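Local atomic coordinates of water-soluble chlorophyll protein (Brassicaceae, PDB entry 5HPZ), a protein that binds chlorophyll in a tetrameric, water-soluble complex built on the Kunitz-type beta-trefoil fold and probably tunes the pigment's spectrum by deforming its ring. Residues Y18-A23 with L56-G61; C41-T46 with P88-L93; L137-G142 with L157-D162. One frame throughout, in Å; residues are numbered along the deposited sequence. Where two conformers were deposited one is given.

How the interactions relate
The three contacts sample one beta-trefoil chain and differ in their relation to the pigment. Interaction 2 lies beside it: the disulfide-linked segments 41-46 and 88-93 both touch chlorophyll atoms, Leu43 CD2 coming to 3.7 Å from CAB of the 68G group. Interaction 1, whose centre is about 17 Å from that of interaction 2, is buried near the middle of the chain, yet its Leu56 also belongs to the pigment pocket. Strands 44-47 and 58-62 follow each other in sequence and so connect the two. Interaction 3, centred about 20 Å from interaction 2, nevertheless joins it through a probable backbone hydrogen bond, Ile45 O to Leu157 N, 2.9 Å.

Interaction 1. Residues Y18-A23 with L56-G61; sequences YFIQPA and LPVSFG
Strands 18-22 and 58-61 meet at 102° between their N-to-C directions, with axes 6.1 Å apart at closest approach, and are joined by a single antiparallel, hydrogen-bonded bridge between Tyr18 and Val58 inside the beta-trefoil. Its two bonds are Tyr18 N to Val58 O, 2.9 Å, and Val58 N to Tyr18 O, 2.8 Å. Pro57 CA adds a CA-H...O contact to the same Tyr18 oxygen, and Val58 CG2 lies 3.2 Å from Tyr18 O, the tightest side-chain approach here. At so steep a crossing the pairing does not run on. Ile20, with CG1 beside its own backbone N (chi1 -60°), extends CD1 to 3.9 Å from Val58 CG2 and reaches the edge of the Phe60 ring. The Tyr18 and Phe60 side chains cross at about a right angle, Tyr18 CD1 meeting Phe60 CE2 at 4.1 Å, and Phe60 also packs edge-to-face with Phe171 of strand 169-173. Phe19 lies alongside Pro57, pointing the same way, and both pack on Tyr52 of a second subunit. Beyond the bridge a water continues the link, accepting from Ile20 N at 2.9 Å and donating to Leu56 O at 2.7 Å.

Interaction 2. Residues C41-T46 with P88-L93; sequences CPLGIT and PVCNEL. With 68G (13'2-hydroxyl-Chlorophyll a), chain C.
A disulfide beside the chlorophyll pocket ties the lead-in to strand 44-46 to the loop 88-93 of this Kunitz-type beta-trefoil. Cys41 SG and Cys90 SG are 2.0 Å apart, and the torsion about the S-S bond, -92°, is close to the relaxed value for a disulfide. Each sulfur sits beside its own backbone N (chi1 -60° in Cys41 and -57° in Cys90), and both CA-CB bonds point toward the opposite segment, which brings the CA atoms to 5.5 Å. No hydrogen bond crosses between the segments, so the link is covalent and apolar.

Cys90 also opens a type I beta turn, closed by Leu93 N to Cys90 O at 3.1 Å. The turn brings Leu93 round to the Cys41 side of the bridge, where its CD1 branch rests on Pro42 CB at 3.7 Å; a cis peptide bond precedes that proline. Leu43 packs against the Cys90 sulfur, its CG 3.9 Å from Cys90 SG. From there its two methyl branches come down on the face of the macrocycle: CD1 lies 3.8 Å from the methine carbon CHC, while CD2 stands over the vinyl carbons CAB and CBB. Farther along strand 44-46, Thr46 OG1 lies beside CAA and CBA of the propionate arm. Thr48 OG1 is hydrogen-bonded to the chlorophyll, and Pro88 packs on Leu152 of the second subunit and Leu38 of the third. The loop 88-93 meets the pigment differently from Leu43: Val89 CG2 comes in at the vinyl edge, close to the ring plane, and stops 4.0 Å from CAB.

Interaction 3. Residues L137-G142 with L157-D162; sequences LTTSSG and LIATND
Gly142 and Ala159, the two residues most covered here, meet where the turn joining strands 135-139 and 142-148 folds against the end of strand 155-160 in the four-stranded antiparallel sheet of the beta-trefoil. Gly142, at a positive phi (130°), lets its CA lie directly against the other segment, 3.6 Å from Thr160 O and 3.3 Å from Asn161 OD1. The amide of Asn161 reaches this spot because its CG stands beside the backbone N (chi1 -66°), bringing OD1 back to the glycine CA. Ala159 CB points at the turn, 4.0 Å from both Ser141 O and Thr139 OG1, while Ser141 CB approaches it at 4.2 Å. The turn, type I from Thr139 to Gly142, is closed by Gly142 N to Thr139 O at 3.0 Å; Gly142 O in return accepts from Thr139 N and, on an in-plane lone pair, from Thr139 OG1 at 2.7 Å. On the other segment, Thr160 OG1 accepts from Asp162 N in an ST turn and is also bonded to Glu108. With no hydrogen bond between the two segments, their fit depends on close van der Waals contact, while Thr139 N and OG1 and Gly142 N and O bond within the turn itself.

Interaction 1. Residues Y18-A23 with L56-G61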
loop_
_atom_site.group_PDB
_atom_site.type_symbol
_atom_site.label_atom_id
_atom_site.label_comp_id
_atom_site.label_asym_id
_atom_site.label_seq_id
_atom_site.Cartn_x
_atom_site.Cartn_y
_atom_site.Cartn_z
ATOM N N TYR A 18 -17.824 6.960 -22.014
ATOM C CA TYR A 18 -16.597 7.114 -22.771
ATOM C C TYR A 18 -15.318 7.000 -21.936
ATOM O O TYR A 18 -15.252 7.498 -20.817
ATOM C CB TYR A 18 -16.609 8.465 -23.435
ATOM C CG TYR A 18 -17.801 8.618 -24.326
ATOM C CD1 TYR A 18 -19.045 9.021 -23.798
ATOM C CD2 TYR A 18 -17.710 8.365 -25.676
ATOM C CE1 TYR A 18 -20.170 9.135 -24.604
ATOM C CE2 TYR A 18 -18.828 8.478 -26.498
ATOM C CZ TYR A 18 -20.059 8.864 -25.956
ATOM O OH TYR A 18 -21.187 8.983 -26.765
ATOM N N PHE A 19 -14.321 6.317 -22.496
ATOM C CA PHE A 19 -12.930 6.456 -22.045
ATOM C C PHE A 19 -12.369 7.808 -22.549
ATOM O O PHE A 19 -12.626 8.209 -23.695
ATOM C CB PHE A 19 -12.047 5.394 -22.633
ATOM C CG PHE A 19 -12.503 3.986 -22.383
ATOM C CD1 PHE A 19 -12.538 3.467 -21.091
ATOM C CD2 PHE A 19 -12.850 3.167 -23.458
ATOM C CE1 PHE A 19 -12.919 2.147 -20.868
ATOM C CE2 PHE A 19 -13.252 1.860 -23.246
ATOM C CZ PHE A 19 -13.287 1.348 -21.948
ATOM N N ILE A 20 -11.608 8.503 -21.708
ATOM C CA ILE A 20 -10.804 9.625 -22.179
ATOM C C ILE A 20 -9.349 9.178 -22.430
ATOM O O ILE A 20 -8.643 8.745 -21.515
ATOM C CB ILE A 20 -10.808 10.813 -21.221
ATOM C CG1 ILE A 20 -12.243 11.339 -21.005
ATOM C CG2 ILE A 20 -9.988 11.933 -21.828
ATOM C CD1 ILE A 20 -12.391 12.349 -19.883
ATOM N N GLN A 21 -8.909 9.284 -23.672
ATOM C CA GLN A 21 -7.616 8.751 -24.044
ATOM C C GLN A 21 -6.750 9.847 -24.654
ATOM O O GLN A 21 -7.177 10.479 -25.591
ATOM C CB GLN A 21 -7.814 7.591 -24.974
ATOM C CG GLN A 21 -8.056 6.319 -24.147
ATOM C CD GLN A 21 -8.482 5.154 -24.982
ATOM O OE1 GLN A 21 -8.294 5.155 -26.197
ATOM N NE2 GLN A 21 -9.065 4.166 -24.359
ATOM N N PRO A 22 -5.576 10.116 -24.055
ATOM C CA PRO A 22 -4.710 11.164 -24.548
ATOM C C PRO A 22 -4.235 10.864 -25.934
ATOM O O PRO A 22 -3.748 9.783 -26.169
ATOM C CB PRO A 22 -3.532 11.157 -23.558
ATOM C CG PRO A 22 -4.122 10.640 -22.309
ATOM C CD PRO A 22 -5.083 9.587 -22.771
ATOM N N ALA A 23 -4.396 11.814 -26.838
ATOM C CA ALA A 23 -3.990 11.602 -28.212
ATOM C C ALA A 23 -2.477 11.360 -28.314
ATOM O O ALA A 23 -1.687 11.729 -27.438
ATOM C CB ALA A 23 -4.410 12.785 -29.056
ATOM N N LEU A 56 -10.731 4.427 -17.081
ATOM C CA LEU A 56 -12.007 4.168 -16.430
ATOM C C LEU A 56 -13.024 5.048 -17.102
ATOM O O LEU A 56 -12.793 6.258 -17.275
ATOM C CB LEU A 56 -11.951 4.502 -14.939
ATOM C CG LEU A 56 -13.182 4.162 -14.084
ATOM C CD1 LEU A 56 -13.299 2.649 -13.953
ATOM C CD2 LEU A 56 -13.039 4.804 -12.710
ATOM N N PRO A 57 -14.179 4.468 -17.478
ATOM C CA PRO A 57 -15.095 5.291 -18.191
ATOM C C PRO A 57 -15.591 6.445 -17.367
ATOM O O PRO A 57 -15.621 6.415 -16.120
ATOM C CB PRO A 57 -16.295 4.344 -18.494
ATOM C CG PRO A 57 -15.850 2.970 -18.173
ATOM C CD PRO A 57 -14.791 3.167 -17.112
ATOM N N VAL A 58 -15.954 7.482 -18.096
ATOM C CA VAL A 58 -16.653 8.654 -17.576
ATOM C C VAL A 58 -17.926 8.888 -18.423
ATOM O O VAL A 58 -18.107 8.273 -19.493
ATOM C CB VAL A 58 -15.811 9.917 -17.701
ATOM C CG1 VAL A 58 -14.487 9.795 -16.950
ATOM C CG2 VAL A 58 -15.550 10.242 -19.165
ATOM N N SER A 59 -18.769 9.790 -17.946
ATOM C CA SER A 59 -19.850 10.311 -18.745
ATOM C C SER A 59 -19.982 11.764 -18.447
ATOM O O SER A 59 -19.602 12.221 -17.366
ATOM C CB SER A 59 -21.159 9.558 -18.449
ATOM O OG SER A 59 -21.479 9.683 -17.080
ATOM N N PHE A 60 -20.511 12.505 -19.418
ATOM C CA PHE A 60 -20.648 13.957 -19.334
ATOM C C PHE A 60 -22.138 14.346 -19.182
ATOM O O PHE A 60 -23.032 13.779 -19.855
ATOM C CB PHE A 60 -20.132 14.548 -20.634
ATOM C CG PHE A 60 -18.806 13.980 -21.071
ATOM C CD1 PHE A 60 -17.644 14.333 -20.414
ATOM C CD2 PHE A 60 -18.731 13.062 -22.081
ATOM C CE1 PHE A 60 -16.421 13.806 -20.808
ATOM C CE2 PHE A 60 -17.509 12.559 -22.493
ATOM C CZ PHE A 60 -16.348 12.934 -21.844
ATOM N N GLY A 61 -22.400 15.304 -18.317
ATOM C CA GLY A 61 -23.764 15.837 -18.143
ATOM C C GLY A 61 -23.703 17.352 -18.041
ATOM O O GLY A 61 -22.792 17.904 -17.431
HETATM O O HOH W 1 -11.135 7.499 -19.008
#

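Interaction 2. Residues C41-T46 with P88-L93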
loop_
_atom_site.group_PDB
_atom_site.type_symbol
_atom_site.label_atom_id
_atom_site.label_comp_id
_atom_site.label_asym_id
_atom_site.label_seq_id
_atom_site.Cartn_x
_atom_site.Cartn_y
_atom_site.Cartn_z
ATOM N N CYS A 41 -7.428 10.363 0.089
ATOM C CA CYS A 41 -8.614 11.010 -0.460
ATOM C C CYS A 41 -8.471 12.527 -0.343
ATOM O O CYS A 41 -7.953 12.987 0.638
ATOM C CB CYS A 41 -9.799 10.621 0.385
ATOM S SG CYS A 41 -10.108 8.858 0.416
ATOM N N PRO A 42 -8.979 13.300 -1.281
ATOM C CA PRO A 42 -9.529 12.826 -2.572
ATOM C C PRO A 42 -8.470 12.303 -3.519
ATOM O O PRO A 42 -7.323 12.707 -3.438
ATOM C CB PRO A 42 -10.115 14.107 -3.205
ATOM C CG PRO A 42 -9.405 15.251 -2.539
ATOM C CD PRO A 42 -8.826 14.783 -1.217
ATOM N N LEU A 43 -8.866 11.350 -4.345
ATOM C CA LEU A 43 -8.060 10.766 -5.369
ATOM C C LEU A 43 -7.748 11.769 -6.463
ATOM O O LEU A 43 -8.534 12.737 -6.721
ATOM C CB LEU A 43 -8.816 9.618 -6.015
ATOM C CG LEU A 43 -9.122 8.462 -5.080
ATOM C CD1 LEU A 43 -9.959 7.475 -5.851
ATOM C CD2 LEU A 43 -7.831 7.775 -4.577
ATOM N N GLY A 44 -6.621 11.525 -7.142
ATOM C CA GLY A 44 -6.239 12.316 -8.296
ATOM C C GLY A 44 -6.612 11.559 -9.528
ATOM O O GLY A 44 -7.189 10.464 -9.455
ATOM N N ILE A 45 -6.233 12.117 -10.672
ATOM C CA ILE A 45 -6.441 11.522 -11.945
ATOM C C ILE A 45 -5.120 11.452 -12.713
ATOM O O ILE A 45 -4.401 12.445 -12.814
ATOM C CB ILE A 45 -7.469 12.315 -12.771
ATOM C CG1 ILE A 45 -8.729 12.555 -11.947
ATOM C CG2 ILE A 45 -7.747 11.558 -14.051
ATOM C CD1 ILE A 45 -9.752 13.451 -12.622
ATOM N N THR A 46 -4.753 10.256 -13.164
ATOM C CA THR A 46 -3.529 10.080 -13.949
ATOM C C THR A 46 -3.815 9.384 -15.229
ATOM O O THR A 46 -4.871 8.743 -15.381
ATOM C CB THR A 46 -2.423 9.258 -13.253
ATOM O OG1 THR A 46 -2.879 7.909 -12.957
ATOM C CG2 THR A 46 -1.954 9.964 -12.026
ATOM N N PRO A 88 -14.033 1.478 -3.899
ATOM C CA PRO A 88 -13.869 0.970 -2.536
ATOM C C PRO A 88 -13.193 1.919 -1.556
ATOM O O PRO A 88 -12.927 1.515 -0.426
ATOM C CB PRO A 88 -12.977 -0.267 -2.735
ATOM C CG PRO A 88 -12.241 -0.003 -4.028
ATOM C CD PRO A 88 -13.168 0.807 -4.874
ATOM N N VAL A 89 -12.838 3.128 -1.994
ATOM C CA VAL A 89 -12.291 4.134 -1.098
ATOM C C VAL A 89 -12.891 5.488 -1.417
ATOM O O VAL A 89 -13.540 5.688 -2.482
ATOM C CB VAL A 89 -10.765 4.239 -1.194
ATOM C CG1 VAL A 89 -10.149 2.989 -0.591
ATOM C CG2 VAL A 89 -10.339 4.459 -2.650
ATOM N N CYS A 90 -12.685 6.394 -0.473
ATOM C CA CYS A 90 -13.071 7.764 -0.619
ATOM C C CYS A 90 -14.582 7.924 -0.828
ATOM O O CYS A 90 -15.015 8.761 -1.620
ATOM C CB CYS A 90 -12.275 8.440 -1.745
ATOM S SG CYS A 90 -10.482 8.348 -1.478
ATOM N N ASN A 91 -15.375 7.140 -0.095
ATOM C CA ASN A 91 -16.807 7.010 -0.408
ATOM C C ASN A 91 -17.683 8.175 0.015
ATOM O O ASN A 91 -18.784 8.349 -0.475
ATOM C CB ASN A 91 -17.312 5.745 0.243
ATOM C CG ASN A 91 -16.816 4.535 -0.465
ATOM O OD1 ASN A 91 -16.058 3.708 0.092
ATOM N ND2 ASN A 91 -17.205 4.426 -1.739
ATOM N N GLU A 92 -17.219 8.934 0.974
ATOM C CA GLU A 92 -17.887 10.145 1.381
ATOM C C GLU A 92 -17.718 11.263 0.357
ATOM O O GLU A 92 -18.226 12.353 0.590
ATOM C CB GLU A 92 -17.341 10.609 2.746
ATOM C CG GLU A 92 -15.836 10.989 2.773
ATOM C CD GLU A 92 -14.883 9.925 2.153
ATOM O OE1 GLU A 92 -15.218 8.714 2.134
ATOM O OE2 GLU A 92 -13.798 10.277 1.661
ATOM N N LEU A 93 -17.006 11.018 -0.764
ATOM C CA LEU A 93 -16.871 12.045 -1.804
ATOM C C LEU A 93 -17.466 11.517 -3.072
ATOM O O LEU A 93 -17.447 10.324 -3.295
ATOM C CB LEU A 93 -15.390 12.421 -2.044
ATOM C CG LEU A 93 -14.586 13.096 -0.934
ATOM C CD1 LEU A 93 -13.088 13.111 -1.246
ATOM C CD2 LEU A 93 -15.088 14.514 -0.711
HETATM C C1 68G C . 0.759 1.472 -13.560
HETATM C C2 68G C . 0.758 0.046 -12.995
HETATM C C3 68G C . 1.742 -0.255 -11.952
HETATM C C4 68G C . 2.662 0.876 -11.626
HETATM C C5 68G C . 1.942 -1.637 -11.323
HETATM C C6 68G C . 0.897 -1.967 -10.305
HETATM C C7 68G C . 0.794 -0.972 -9.199
HETATM C C8 68G C . 0.063 -1.702 -8.091
HETATM C C9 68G C . -1.415 -2.023 -8.423
HETATM C C10 68G C . 0.054 -0.806 -6.879
HETATM C C11 68G C . 1.032 -1.382 -5.942
HETATM C C12 68G C . 0.811 -0.529 -4.700
HETATM C C13 68G C . 2.207 -0.117 -4.233
HETATM C C14 68G C . 3.101 -1.362 -3.975
HETATM C C15 68G C . 2.010 0.731 -2.959
HETATM C C16 68G C . 3.212 1.640 -2.722
HETATM C C17 68G C . 2.803 2.400 -1.471
HETATM C C18 68G C . 3.966 3.272 -1.142
HETATM C C19 68G C . 3.466 4.472 -0.375
HETATM C C20 68G C . 4.870 2.466 -0.207
HETATM O O2A 68G C . 0.524 2.517 -12.555
HETATM C CGA 68G C . -0.049 3.548 -13.230
HETATM O O1A 68G C . -0.132 3.638 -14.465
HETATM C CBA 68G C . -0.668 4.578 -12.354
HETATM C CAA 68G C . -2.189 4.219 -12.273
HETATM C C2A 68G C . -2.487 2.933 -11.429
HETATM C C3A 68G C . -2.197 3.226 -10.015
HETATM C CMA 68G C . -1.609 1.961 -9.468
HETATM C C4A 68G C . -3.479 3.445 -9.338
HETATM C CHB 68G C . -3.666 3.757 -8.058
HETATM N NA 68G C . -4.413 3.166 -10.218
HETATM C C1A 68G C . -3.913 2.777 -11.399
HETATM C CHA 68G C . -4.713 2.359 -12.395
HETATM C CBD 68G C . -4.396 1.783 -13.673
HETATM C CGD 68G C . -3.553 0.602 -13.553
HETATM O O1D 68G C . -2.529 0.436 -14.258
HETATM O O2D 68G C . -3.913 -0.314 -12.628
HETATM C CED 68G C . -3.029 -1.412 -12.567
HETATM O O 68G C . -3.663 2.596 -14.509
HETATM C CAD 68G C . -5.666 1.470 -14.270
HETATM O OBD 68G C . -5.797 1.010 -15.443
HETATM C C3D 68G C . -6.656 1.799 -13.386
HETATM C C2D 68G C . -7.977 1.866 -13.060
HETATM C CMD 68G C . -9.003 1.455 -13.866
HETATM C C4D 68G C . -6.051 2.301 -12.309
HETATM N ND 68G C . -6.906 2.635 -11.357
HETATM C C1D 68G C . -8.141 2.367 -11.818
HETATM C CHD 68G C . -9.313 2.580 -11.102
HETATM C C4C 68G C . -9.515 2.997 -9.838
HETATM N NC 68G C . -8.494 3.423 -9.032
HETATM MG MG 68G C . -6.510 3.411 -9.540
HETATM C C3C 68G C . -10.656 3.158 -9.099
HETATM C CAC 68G C . -12.070 2.842 -9.532
HETATM C CBC 68G C . -12.211 1.302 -9.271
HETATM C C2C 68G C . -10.321 3.636 -7.881
HETATM C CMC 68G C . -11.206 3.902 -6.895
HETATM C C1C 68G C . -8.966 3.801 -7.828
HETATM C CHC 68G C . -8.176 4.230 -6.831
HETATM C C4B 68G C . -6.838 4.115 -6.674
HETATM N NB 68G C . -5.986 3.993 -7.701
HETATM C C1B 68G C . -4.738 3.899 -7.242
HETATM C C2B 68G C . -4.812 3.954 -5.882
HETATM C CMB 68G C . -3.749 3.882 -5.042
HETATM C C3B 68G C . -6.099 4.141 -5.547
HETATM C CAB 68G C . -6.724 4.222 -4.359
HETATM C CBB 68G C . -6.133 4.667 -3.038
#

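Interaction 3. Residues L137-G142 with L157-D162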
loop_
_atom_site.group_PDB
_atom_site.type_symbol
_atom_site.label_atom_id
_atom_site.label_comp_id
_atom_site.label_asym_id
_atom_site.label_seq_id
_atom_site.Cartn_x
_atom_site.Cartn_y
_atom_site.Cartn_z
ATOM N N LEU A 137 -9.735 19.993 -22.606
ATOM C CA LEU A 137 -10.681 20.316 -21.528
ATOM C C LEU A 137 -10.231 21.532 -20.798
ATOM O O LEU A 137 -9.037 21.677 -20.536
ATOM C CB LEU A 137 -10.732 19.183 -20.555
ATOM C CG LEU A 137 -10.984 17.793 -21.137
ATOM C CD1 LEU A 137 -10.704 16.796 -20.030
ATOM C CD2 LEU A 137 -12.416 17.727 -21.613
ATOM N N THR A 138 -11.161 22.431 -20.510
ATOM C CA THR A 138 -10.852 23.614 -19.735
ATOM C C THR A 138 -11.730 23.698 -18.495
ATOM O O THR A 138 -12.729 22.975 -18.354
ATOM C CB THR A 138 -11.032 24.958 -20.517
ATOM O OG1 THR A 138 -12.415 25.169 -20.771
ATOM C CG2 THR A 138 -10.282 25.024 -21.832
ATOM N N THR A 139 -11.297 24.563 -17.591
ATOM C CA THR A 139 -11.952 24.896 -16.323
ATOM C C THR A 139 -11.716 26.370 -16.072
ATOM O O THR A 139 -10.810 26.989 -16.671
ATOM C CB THR A 139 -11.301 24.222 -15.081
ATOM O OG1 THR A 139 -9.983 24.765 -14.857
ATOM C CG2 THR A 139 -11.186 22.731 -15.288
ATOM N N SER A 140 -12.432 26.924 -15.106
ATOM C CA SER A 140 -12.197 28.317 -14.783
ATOM C C SER A 140 -10.843 28.503 -14.094
ATOM O O SER A 140 -10.363 29.626 -13.945
ATOM C CB SER A 140 -13.309 28.816 -13.904
ATOM O OG SER A 140 -13.348 28.105 -12.673
ATOM N N SER A 141 -10.183 27.428 -13.665
ATOM C CA SER A 141 -8.797 27.622 -13.160
ATOM C C SER A 141 -7.710 27.410 -14.229
ATOM O O SER A 141 -6.541 27.422 -13.912
ATOM C CB SER A 141 -8.509 26.735 -11.939
ATOM O OG SER A 141 -9.679 26.551 -11.158
ATOM N N GLY A 142 -8.075 27.202 -15.479
ATOM C CA GLY A 142 -7.056 26.899 -16.472
ATOM C C GLY A 142 -7.431 25.684 -17.270
ATOM O O GLY A 142 -8.410 25.008 -16.995
ATOM N N LEU A 157 -3.087 14.812 -13.888
ATOM C CA LEU A 157 -3.846 15.944 -14.355
ATOM C C LEU A 157 -3.787 17.043 -13.394
ATOM O O LEU A 157 -4.034 16.843 -12.212
ATOM C CB LEU A 157 -5.315 15.624 -14.613
ATOM C CG LEU A 157 -5.637 15.107 -16.000
ATOM C CD1 LEU A 157 -4.922 13.774 -16.298
ATOM C CD2 LEU A 157 -7.123 14.970 -16.153
ATOM N N ILE A 158 -3.516 18.239 -13.932
ATOM C CA ILE A 158 -3.641 19.510 -13.226
ATOM C C ILE A 158 -4.355 20.560 -14.074
ATOM O O ILE A 158 -4.592 20.371 -15.256
ATOM C CB ILE A 158 -2.270 20.067 -12.893
ATOM C CG1 ILE A 158 -1.512 20.318 -14.199
ATOM C CG2 ILE A 158 -1.558 19.130 -11.917
ATOM C CD1 ILE A 158 -0.034 20.489 -14.016
ATOM N N ALA A 159 -4.760 21.663 -13.462
ATOM C CA ALA A 159 -5.207 22.833 -14.196
ATOM C C ALA A 159 -4.072 23.858 -14.311
ATOM O O ALA A 159 -3.423 24.207 -13.340
ATOM C CB ALA A 159 -6.446 23.488 -13.561
ATOM N N THR A 160 -3.872 24.360 -15.522
ATOM C CA THR A 160 -2.720 25.188 -15.802
ATOM C C THR A 160 -3.071 26.160 -16.913
ATOM O O THR A 160 -3.913 25.869 -17.766
ATOM C CB THR A 160 -1.547 24.309 -16.271
ATOM O OG1 THR A 160 -0.384 25.104 -16.444
ATOM C CG2 THR A 160 -1.834 23.635 -17.589
ATOM N N ASN A 161 -2.434 27.323 -16.914
ATOM C CA ASN A 161 -2.497 28.189 -18.077
ATOM C C ASN A 161 -1.200 28.184 -18.877
ATOM O O ASN A 161 -1.025 29.038 -19.728
ATOM C CB ASN A 161 -2.881 29.603 -17.643
ATOM C CG ASN A 161 -4.286 29.660 -17.093
ATOM O OD1 ASN A 161 -5.251 29.355 -17.795
ATOM N ND2 ASN A 161 -4.412 30.039 -15.850
ATOM N N ASP A 162 -0.304 27.243 -18.607
ATOM C CA ASP A 162 0.845 27.005 -19.470
ATOM C C ASP A 162 0.455 26.170 -20.689
ATOM O O ASP A 162 0.174 24.944 -20.571
ATOM C CB ASP A 162 1.908 26.313 -18.669
ATOM C CG ASP A 162 3.158 26.056 -19.441
ATOM O OD1 ASP A 162 3.165 26.097 -20.697
ATOM O OD2 ASP A 162 4.136 25.760 -18.735
#